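Long-range contacts in purine nucleoside phosphorylase (Grouper iridovirus, PDB 3KHS), which probably cleaves purine nucleosides such as inosine and guanosine with phosphate, releasing the free base for purine salvage: residues 46-50 with 62-66; 118-122 with 184-188; 173-178 with 274-278. All coordinates share one frame; numbering follows the deposited sequence.

Contact 1 of 3, residues 46-50 with 62-66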
loop_
_atom_site.group_PDB
_atom_site.type_symbol
_atom_site.label_atom_id
_atom_site.label_comp_id
_atom_site.label_asym_id
_atom_site.label_seq_id
_atom_site.Cartn_x
_atom_site.Cartn_y
_atom_site.Cartn_z
ATOM N N ALA B 46 -28.030 -9.562 -16.026
ATOM C CA ALA B 46 -26.838 -8.800 -16.382
ATOM C C ALA B 46 -26.454 -7.915 -15.213
ATOM O O ALA B 46 -27.345 -7.395 -14.512
ATOM C CB ALA B 46 -27.123 -7.950 -17.573
ATOM N N TYR B 47 -25.149 -7.735 -14.995
ATOM C CA TYR B 47 -24.696 -6.873 -13.896
ATOM C C TYR B 47 -25.260 -5.448 -14.067
ATOM O O TYR B 47 -25.615 -4.773 -13.103
ATOM C CB TYR B 47 -23.161 -6.791 -13.841
ATOM C CG TYR B 47 -22.471 -8.021 -13.301
ATOM C CD1 TYR B 47 -23.197 -9.039 -12.679
ATOM C CD2 TYR B 47 -21.087 -8.182 -13.436
ATOM C CE1 TYR B 47 -22.576 -10.187 -12.213
ATOM C CE2 TYR B 47 -20.446 -9.326 -12.972
ATOM C CZ TYR B 47 -21.202 -10.335 -12.358
ATOM O OH TYR B 47 -20.596 -11.490 -11.891
ATOM N N SER B 48 -25.343 -5.015 -15.317
ATOM C CA SER B 48 -25.814 -3.686 -15.648
ATOM C C SER B 48 -27.228 -3.362 -15.167
ATOM O O SER B 48 -27.572 -2.194 -14.973
ATOM C CB SER B 48 -25.720 -3.495 -17.154
ATOM O OG SER B 48 -26.488 -4.469 -17.828
ATOM N N ASP B 49 -28.046 -4.390 -14.977
ATOM C CA ASP B 49 -29.418 -4.186 -14.524
ATOM C C ASP B 49 -29.527 -4.337 -13.019
ATOM O O ASP B 49 -30.570 -4.043 -12.437
ATOM C CB ASP B 49 -30.386 -5.193 -15.167
ATOM C CG ASP B 49 -30.445 -5.085 -16.684
ATOM O OD1 ASP B 49 -30.421 -3.957 -17.219
ATOM O OD2 ASP B 49 -30.538 -6.138 -17.351
ATOM N N ILE B 50 -28.464 -4.814 -12.386
ATOM C CA ILE B 50 -28.514 -4.994 -10.952
ATOM C C ILE B 50 -28.197 -3.719 -10.187
ATOM O O ILE B 50 -27.175 -3.073 -10.402
ATOM C CB ILE B 50 -27.552 -6.103 -10.481
ATOM C CG1 ILE B 50 -27.860 -7.403 -11.206
ATOM C CG2 ILE B 50 -27.668 -6.293 -8.988
ATOM C CD1 ILE B 50 -26.955 -8.530 -10.777
ATOM N N ALA B 62 -20.878 -6.530 -19.682
ATOM C CA ALA B 62 -20.205 -7.769 -20.057
ATOM C C ALA B 62 -20.485 -8.863 -19.023
ATOM O O ALA B 62 -20.584 -10.039 -19.374
ATOM C CB ALA B 62 -18.675 -7.535 -20.184
ATOM N N GLY B 63 -20.626 -8.465 -17.757
ATOM C CA GLY B 63 -20.859 -9.428 -16.698
ATOM C C GLY B 63 -22.294 -9.811 -16.358
ATOM O O GLY B 63 -23.226 -9.035 -16.475
ATOM N N SER B 64 -22.474 -11.039 -15.907
ATOM C CA SER B 64 -23.805 -11.487 -15.544
ATOM C C SER B 64 -23.812 -12.412 -14.351
ATOM O O SER B 64 -22.842 -13.120 -14.075
ATOM C CB SER B 64 -24.489 -12.175 -16.723
ATOM O OG SER B 64 -23.613 -13.079 -17.374
ATOM N N LEU B 65 -24.932 -12.393 -13.645
ATOM C CA LEU B 65 -25.140 -13.206 -12.458
ATOM C C LEU B 65 -26.116 -14.304 -12.888
ATOM O O LEU B 65 -27.167 -14.018 -13.451
ATOM C CB LEU B 65 -25.747 -12.328 -11.370
ATOM C CG LEU B 65 -25.594 -12.662 -9.895
ATOM C CD1 LEU B 65 -24.135 -12.905 -9.585
ATOM C CD2 LEU B 65 -26.145 -11.504 -9.039
ATOM N N ILE B 66 -25.765 -15.558 -12.631
ATOM C CA ILE B 66 -26.601 -16.684 -13.034
ATOM C C ILE B 66 -27.139 -17.462 -11.848
ATOM O O ILE B 66 -26.380 -17.836 -10.952
ATOM C CB ILE B 66 -25.801 -17.654 -13.948
ATOM C CG1 ILE B 66 -25.235 -16.894 -15.145
ATOM C CG2 ILE B 66 -26.691 -18.768 -14.463
ATOM C CD1 ILE B 66 -24.619 -17.798 -16.190
#
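Tyr47 and Gly63 share the one hydrogen bond of this contact: Tyr47 N donates to Gly63 O at 2.8 Å, nearly straight at the hydrogen (175°), with the donor tilted well out of the carbonyl plane. Next to it, Ala46 and Ser64 form an antiparallel, non-hydrogen-bonded pair, Ala46 CA lying 4.1 Å from Ser64 CA and both side chains on the same face of the sheet. Here the chain leaves strand 42-46 and coils into a short 3-10 turn, 47-49, so the bond from Tyr47 N ties the start of that turn to the residue just before strand 64-70.

The ring of Tyr47 does most of the packing. Its CG lies anti to the carbonyl carbon and beside the backbone N (chi1 -74°), which lays the ring over the backbone of 63-64 instead of over a side chain. Ser64 N sits above the ring centre, 3.6 Å from its plane, and the Gly63 carbonyl carbon lies on the same face nearer the rim. Gly63 has no CB to stand between backbone and ring. Farther out, Tyr47 CE1 comes to 3.3 Å from Ser64 C, while Leu65 CB meets the ring at its edge.

The remaining apolar contact is between branched side chains crossing at about a right angle, where Ile50 CD1 reaches Leu65 CD2 at 3.5 Å.

Beyond the two segments, Tyr47 OH is hydrogen-bonded to Gly80 O, just past strand 73-79, and the ring also meets Phe53. Strand 64-70 runs between strands 42-46 and 73-79, with Leu65 touching Met78 of the latter, and helix 3-15 packs against Ile50 and Leu65 through Leu14.

Contact 2 of 3, residues 118-122 with 184-188; sequences NPSYR and THEGV
A type I beta turn, Asn118 to Tyr121, in the loop between strands 107-116 and 126-129 presents a tyrosine to strand 184-191, where it stacks on His185. The two rings form an offset stack, centroids 4.3 Å apart and planes at 18°. Tyr121 CD1 lies over the centre of the imidazole, whereas His185 CD2 sits toward the rim of the phenol ring. Closest are Tyr121 CE1 and His185 CG at 3.4 Å. The side chains run past each other in opposite directions, which brings Tyr121 OH beyond the imidazole to 3.9 Å from Gly187 CA; glycine carries no side chain there to block the hydroxyl. His185 CG is anti to the carbonyl carbon (chi1 -42°), and with that torsion the imidazole reaches across to the turn.

The other face of the tyrosine is covered from within its own turn: Asn118 CB stands 3.3 Å above the ring centre, so the phenol is sandwiched between Asn118 and His185. Asn118 also organises the turn. Its OD1 takes the backbone N of Ser120 at 3.0 Å, in the carbonyl plane and on a lone pair, which makes an Asx turn, and it takes Ser120 OG at 2.7 Å from a position tilted out of that plane. Tyr121 N closes the turn on Asn118 O at 2.9 Å.

The residues on either side of the phenol are tied to their surroundings. His185 NE2 is hydrogen-bonded to Asp125 OD2, which also accepts from Arg122 N, and Asn118 ND2 bonds to Asp212. Strand 184-191 runs parallel to strands 126-129 and 213-215, with His185 and Gly187 bonded through their backbones to Val128, and Val188 packs on Ala201 of a second subunit.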
loop_
_atom_site.group_PDB
_atom_site.type_symbol
_atom_site.label_atom_id
_atom_site.label_comp_id
_atom_site.label_asym_id
_atom_site.label_seq_id
_atom_site.Cartn_x
_atom_site.Cartn_y
_atom_site.Cartn_z
ATOM N N ASN B 118 5.817 -20.991 -7.879
ATOM C CA ASN B 118 6.315 -22.273 -7.393
ATOM C C ASN B 118 7.002 -23.051 -8.517
ATOM O O ASN B 118 6.395 -23.363 -9.533
ATOM C CB ASN B 118 5.163 -23.103 -6.822
ATOM C CG ASN B 118 5.647 -24.330 -6.056
ATOM O OD1 ASN B 118 6.269 -25.226 -6.616
ATOM N ND2 ASN B 118 5.372 -24.359 -4.779
ATOM N N PRO B 119 8.271 -23.413 -8.318
ATOM C CA PRO B 119 9.099 -24.151 -9.285
ATOM C C PRO B 119 8.454 -25.361 -9.948
ATOM O O PRO B 119 8.778 -25.683 -11.081
ATOM C CB PRO B 119 10.322 -24.575 -8.463
ATOM C CG PRO B 119 10.371 -23.569 -7.357
ATOM C CD PRO B 119 8.923 -23.358 -7.000
ATOM N N SER B 120 7.554 -26.035 -9.249
ATOM C CA SER B 120 6.953 -27.235 -9.819
ATOM C C SER B 120 5.623 -27.035 -10.544
ATOM O O SER B 120 5.050 -27.978 -11.065
ATOM C CB SER B 120 6.790 -28.295 -8.733
ATOM O OG SER B 120 6.078 -27.752 -7.651
ATOM N N TYR B 121 5.133 -25.806 -10.587
ATOM C CA TYR B 121 3.882 -25.544 -11.269
ATOM C C TYR B 121 4.172 -25.436 -12.746
ATOM O O TYR B 121 5.262 -25.031 -13.143
ATOM C CB TYR B 121 3.237 -24.220 -10.787
ATOM C CG TYR B 121 2.691 -24.217 -9.359
ATOM C CD1 TYR B 121 2.990 -25.249 -8.475
ATOM C CD2 TYR B 121 1.910 -23.154 -8.882
ATOM C CE1 TYR B 121 2.549 -25.234 -7.159
ATOM C CE2 TYR B 121 1.445 -23.127 -7.541
ATOM C CZ TYR B 121 1.781 -24.174 -6.684
ATOM O OH TYR B 121 1.415 -24.170 -5.347
ATOM N N ARG B 122 3.186 -25.787 -13.555
ATOM C CA ARG B 122 3.302 -25.696 -15.006
ATOM C C ARG B 122 2.049 -25.002 -15.543
ATOM O O ARG B 122 0.970 -25.072 -14.941
ATOM C CB ARG B 122 3.339 -27.073 -15.686
ATOM C CG ARG B 122 4.269 -28.102 -15.128
ATOM C CD ARG B 122 4.340 -29.265 -16.119
ATOM N NE ARG B 122 5.033 -30.431 -15.585
ATOM C CZ ARG B 122 5.127 -31.585 -16.228
ATOM N NH1 ARG B 122 4.578 -31.712 -17.425
ATOM N NH2 ARG B 122 5.751 -32.609 -15.665
ATOM N N THR B 184 -2.531 -30.731 -10.001
ATOM C CA THR B 184 -3.239 -29.956 -8.998
ATOM C C THR B 184 -2.382 -29.830 -7.768
ATOM O O THR B 184 -1.910 -30.817 -7.224
ATOM C CB THR B 184 -4.590 -30.617 -8.621
ATOM O OG1 THR B 184 -5.373 -30.811 -9.800
ATOM C CG2 THR B 184 -5.366 -29.736 -7.691
ATOM N N HIS B 185 -2.202 -28.604 -7.314
ATOM C CA HIS B 185 -1.384 -28.338 -6.145
ATOM C C HIS B 185 -2.217 -27.637 -5.078
ATOM O O HIS B 185 -3.408 -27.367 -5.275
ATOM C CB HIS B 185 -0.225 -27.428 -6.563
ATOM C CG HIS B 185 0.402 -27.805 -7.875
ATOM N ND1 HIS B 185 1.406 -28.744 -7.980
ATOM C CD2 HIS B 185 0.164 -27.372 -9.135
ATOM C CE1 HIS B 185 1.762 -28.869 -9.248
ATOM N NE2 HIS B 185 1.024 -28.049 -9.971
ATOM N N GLU B 186 -1.578 -27.362 -3.949
ATOM C CA GLU B 186 -2.198 -26.654 -2.852
ATOM C C GLU B 186 -1.141 -25.672 -2.382
ATOM O O GLU B 186 -0.075 -26.086 -1.972
ATOM C CB GLU B 186 -2.585 -27.593 -1.717
ATOM C CG GLU B 186 -3.187 -26.856 -0.553
ATOM C CD GLU B 186 -3.912 -27.768 0.397
ATOM O OE1 GLU B 186 -3.385 -28.862 0.665
ATOM O OE2 GLU B 186 -4.999 -27.390 0.884
ATOM N N GLY B 187 -1.436 -24.374 -2.462
ATOM C CA GLY B 187 -0.459 -23.386 -2.066
ATOM C C GLY B 187 -0.967 -22.015 -1.657
ATOM O O GLY B 187 -2.178 -21.778 -1.473
ATOM N N VAL B 188 -0.010 -21.099 -1.522
ATOM C CA VAL B 188 -0.285 -19.746 -1.085
ATOM C C VAL B 188 -0.508 -18.752 -2.220
ATOM O O VAL B 188 0.345 -18.624 -3.104
ATOM C CB VAL B 188 0.869 -19.263 -0.183
ATOM C CG1 VAL B 188 0.547 -17.894 0.391
ATOM C CG2 VAL B 188 1.107 -20.262 0.920
#

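Contact 3 of 3, residues 173-178 with 274-278; sequences SAAREL and LVIEK
Leu274 meets the helix of 173-178 with one branch above all: its CD1 lies 3.8 Å from Ala174 CB, 3.5 Å from Ala174 O and 3.7 Å from Leu178 CG. The two leucines reach toward each other tip to tip, while the chain of Glu177 passes obliquely by, its OE2 at 3.6 Å from Leu274 CD2. A residue further on, Val275 turns CG2 to Ala174 CB (3.9 Å), so the small alanine side chain is shared by both residues. The short helical segments approach to 10.0 Å between axes, at 125° between their directions.

One turn after Leu274, Lys278 reaches across to the helix of 173-178. Its chain stays extended until the last torsion, where a bend (chi4 -65°) swings NZ to the polar flank. There NZ lies 3.3 Å from Glu177 OE1, a salt bridge whose hydrogen bond is weak, and makes a second weak bond to Ser173 OG. Arg176 NH2 approaches the same two oxygens, hydrogen-bonding to Ser173 OG and pairing with Glu177 OE1.

Glu177 OE1 therefore sits between two cations, an environment that would probably favour its ionised form, and its negative charge would in turn ease the closeness of Arg176 and Lys278. Greasy contact round Ala174 and long, weak polar bonds beside it together join helices 165-178 and 257-279 near their C-terminal ends.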
loop_
_atom_site.group_PDB
_atom_site.type_symbol
_atom_site.label_atom_id
_atom_site.label_comp_id
_atom_site.label_asym_id
_atom_site.label_seq_id
_atom_site.Cartn_x
_atom_site.Cartn_y
_atom_site.Cartn_z
ATOM N N SER B 173 -9.328 -34.146 -3.520
ATOM C CA SER B 173 -9.879 -35.460 -3.794
ATOM C C SER B 173 -10.646 -35.479 -5.123
ATOM O O SER B 173 -10.599 -36.451 -5.893
ATOM C CB SER B 173 -10.801 -35.835 -2.625
ATOM O OG SER B 173 -11.741 -36.819 -3.014
ATOM N N ALA B 174 -11.357 -34.398 -5.393
ATOM C CA ALA B 174 -12.112 -34.314 -6.630
ATOM C C ALA B 174 -11.155 -34.289 -7.809
ATOM O O ALA B 174 -11.456 -34.813 -8.880
ATOM C CB ALA B 174 -12.971 -33.060 -6.627
ATOM N N ALA B 175 -9.999 -33.666 -7.600
ATOM C CA ALA B 175 -8.975 -33.558 -8.627
ATOM C C ALA B 175 -8.430 -34.957 -8.889
ATOM O O ALA B 175 -8.337 -35.387 -10.043
ATOM C CB ALA B 175 -7.858 -32.632 -8.159
ATOM N N ARG B 176 -8.073 -35.659 -7.815
ATOM C CA ARG B 176 -7.567 -37.021 -7.933
ATOM C C ARG B 176 -8.588 -37.823 -8.723
ATOM O O ARG B 176 -8.289 -38.399 -9.770
ATOM C CB ARG B 176 -7.408 -37.655 -6.551
ATOM C CG ARG B 176 -7.210 -39.170 -6.575
ATOM C CD ARG B 176 -7.370 -39.771 -5.183
ATOM N NE ARG B 176 -8.644 -39.390 -4.561
ATOM C CZ ARG B 176 -9.845 -39.844 -4.930
ATOM N NH1 ARG B 176 -9.962 -40.719 -5.927
ATOM N NH2 ARG B 176 -10.940 -39.408 -4.307
ATOM N N GLU B 177 -9.806 -37.832 -8.212
ATOM C CA GLU B 177 -10.913 -38.547 -8.814
ATOM C C GLU B 177 -11.089 -38.249 -10.297
ATOM O O GLU B 177 -11.547 -39.103 -11.055
ATOM C CB GLU B 177 -12.165 -38.164 -8.045
ATOM C CG GLU B 177 -13.328 -39.103 -8.111
ATOM C CD GLU B 177 -14.367 -38.747 -7.047
ATOM O OE1 GLU B 177 -13.976 -38.593 -5.853
ATOM O OE2 GLU B 177 -15.561 -38.624 -7.412
ATOM N N LEU B 178 -10.745 -37.034 -10.722
ATOM C CA LEU B 178 -10.888 -36.672 -12.138
ATOM C C LEU B 178 -9.619 -36.936 -12.938
ATOM O O LEU B 178 -9.590 -36.707 -14.150
ATOM C CB LEU B 178 -11.295 -35.200 -12.297
ATOM C CG LEU B 178 -12.721 -34.817 -11.869
ATOM C CD1 LEU B 178 -12.706 -33.392 -11.361
ATOM C CD2 LEU B 178 -13.721 -34.994 -13.027
ATOM N N LEU B 274 -17.846 -31.488 -9.508
ATOM C CA LEU B 274 -17.619 -32.618 -8.612
ATOM C C LEU B 274 -17.528 -32.132 -7.175
ATOM O O LEU B 274 -17.982 -32.810 -6.256
ATOM C CB LEU B 274 -16.333 -33.371 -8.980
ATOM C CG LEU B 274 -16.348 -34.911 -8.890
ATOM C CD1 LEU B 274 -14.905 -35.391 -8.887
ATOM C CD2 LEU B 274 -17.083 -35.416 -7.625
ATOM N N VAL B 275 -16.942 -30.956 -6.984
ATOM C CA VAL B 275 -16.779 -30.385 -5.644
ATOM C C VAL B 275 -18.150 -30.039 -5.057
ATOM O O VAL B 275 -18.408 -30.222 -3.866
ATOM C CB VAL B 275 -15.884 -29.102 -5.690
ATOM C CG1 VAL B 275 -15.967 -28.348 -4.389
ATOM C CG2 VAL B 275 -14.443 -29.489 -5.951
ATOM N N ILE B 276 -19.027 -29.538 -5.912
ATOM C CA ILE B 276 -20.354 -29.164 -5.484
ATOM C C ILE B 276 -21.120 -30.434 -5.117
ATOM O O ILE B 276 -21.937 -30.431 -4.195
ATOM C CB ILE B 276 -21.078 -28.364 -6.598
ATOM C CG1 ILE B 276 -20.449 -26.967 -6.697
ATOM C CG2 ILE B 276 -22.580 -28.298 -6.326
ATOM C CD1 ILE B 276 -21.040 -26.067 -7.781
ATOM N N GLU B 277 -20.848 -31.527 -5.820
ATOM C CA GLU B 277 -21.528 -32.773 -5.498
ATOM C C GLU B 277 -21.141 -33.223 -4.088
ATOM O O GLU B 277 -22.007 -33.553 -3.292
ATOM C CB GLU B 277 -21.179 -33.866 -6.502
ATOM C CG GLU B 277 -22.091 -35.074 -6.416
ATOM C CD GLU B 277 -21.678 -36.168 -7.378
ATOM O OE1 GLU B 277 -21.359 -35.845 -8.549
ATOM O OE2 GLU B 277 -21.682 -37.353 -6.964
ATOM N N LYS B 278 -19.846 -33.225 -3.776
ATOM C CA LYS B 278 -19.366 -33.619 -2.444
ATOM C C LYS B 278 -19.902 -32.697 -1.346
ATOM O O LYS B 278 -20.042 -33.111 -0.191
ATOM C CB LYS B 278 -17.829 -33.607 -2.392
ATOM C CG LYS B 278 -17.183 -34.617 -3.315
ATOM C CD LYS B 278 -15.702 -34.366 -3.500
ATOM C CE LYS B 278 -15.042 -35.539 -4.190
ATOM N NZ LYS B 278 -15.092 -36.771 -3.314
#

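How the contacts relate
None of the three lies at the centre of the chain; each is partly buried and 17 to 18 Å from it. Contacts 1 and 2 reach the same mixed sheet on opposite sides of that centre, their nearest atoms about 23 Å apart, and each sets a tyrosine from a turn against a strand: the first over backbone, the second over another ring. Contact 3 instead joins two helices and is the one with a salt bridge across its segments. It adjoins contact 2, since helix 165-178 leads on to strand 184-191 and Thr184 OG1 packs on Ala175 CB at 3.5 Å; contact 1 touches neither.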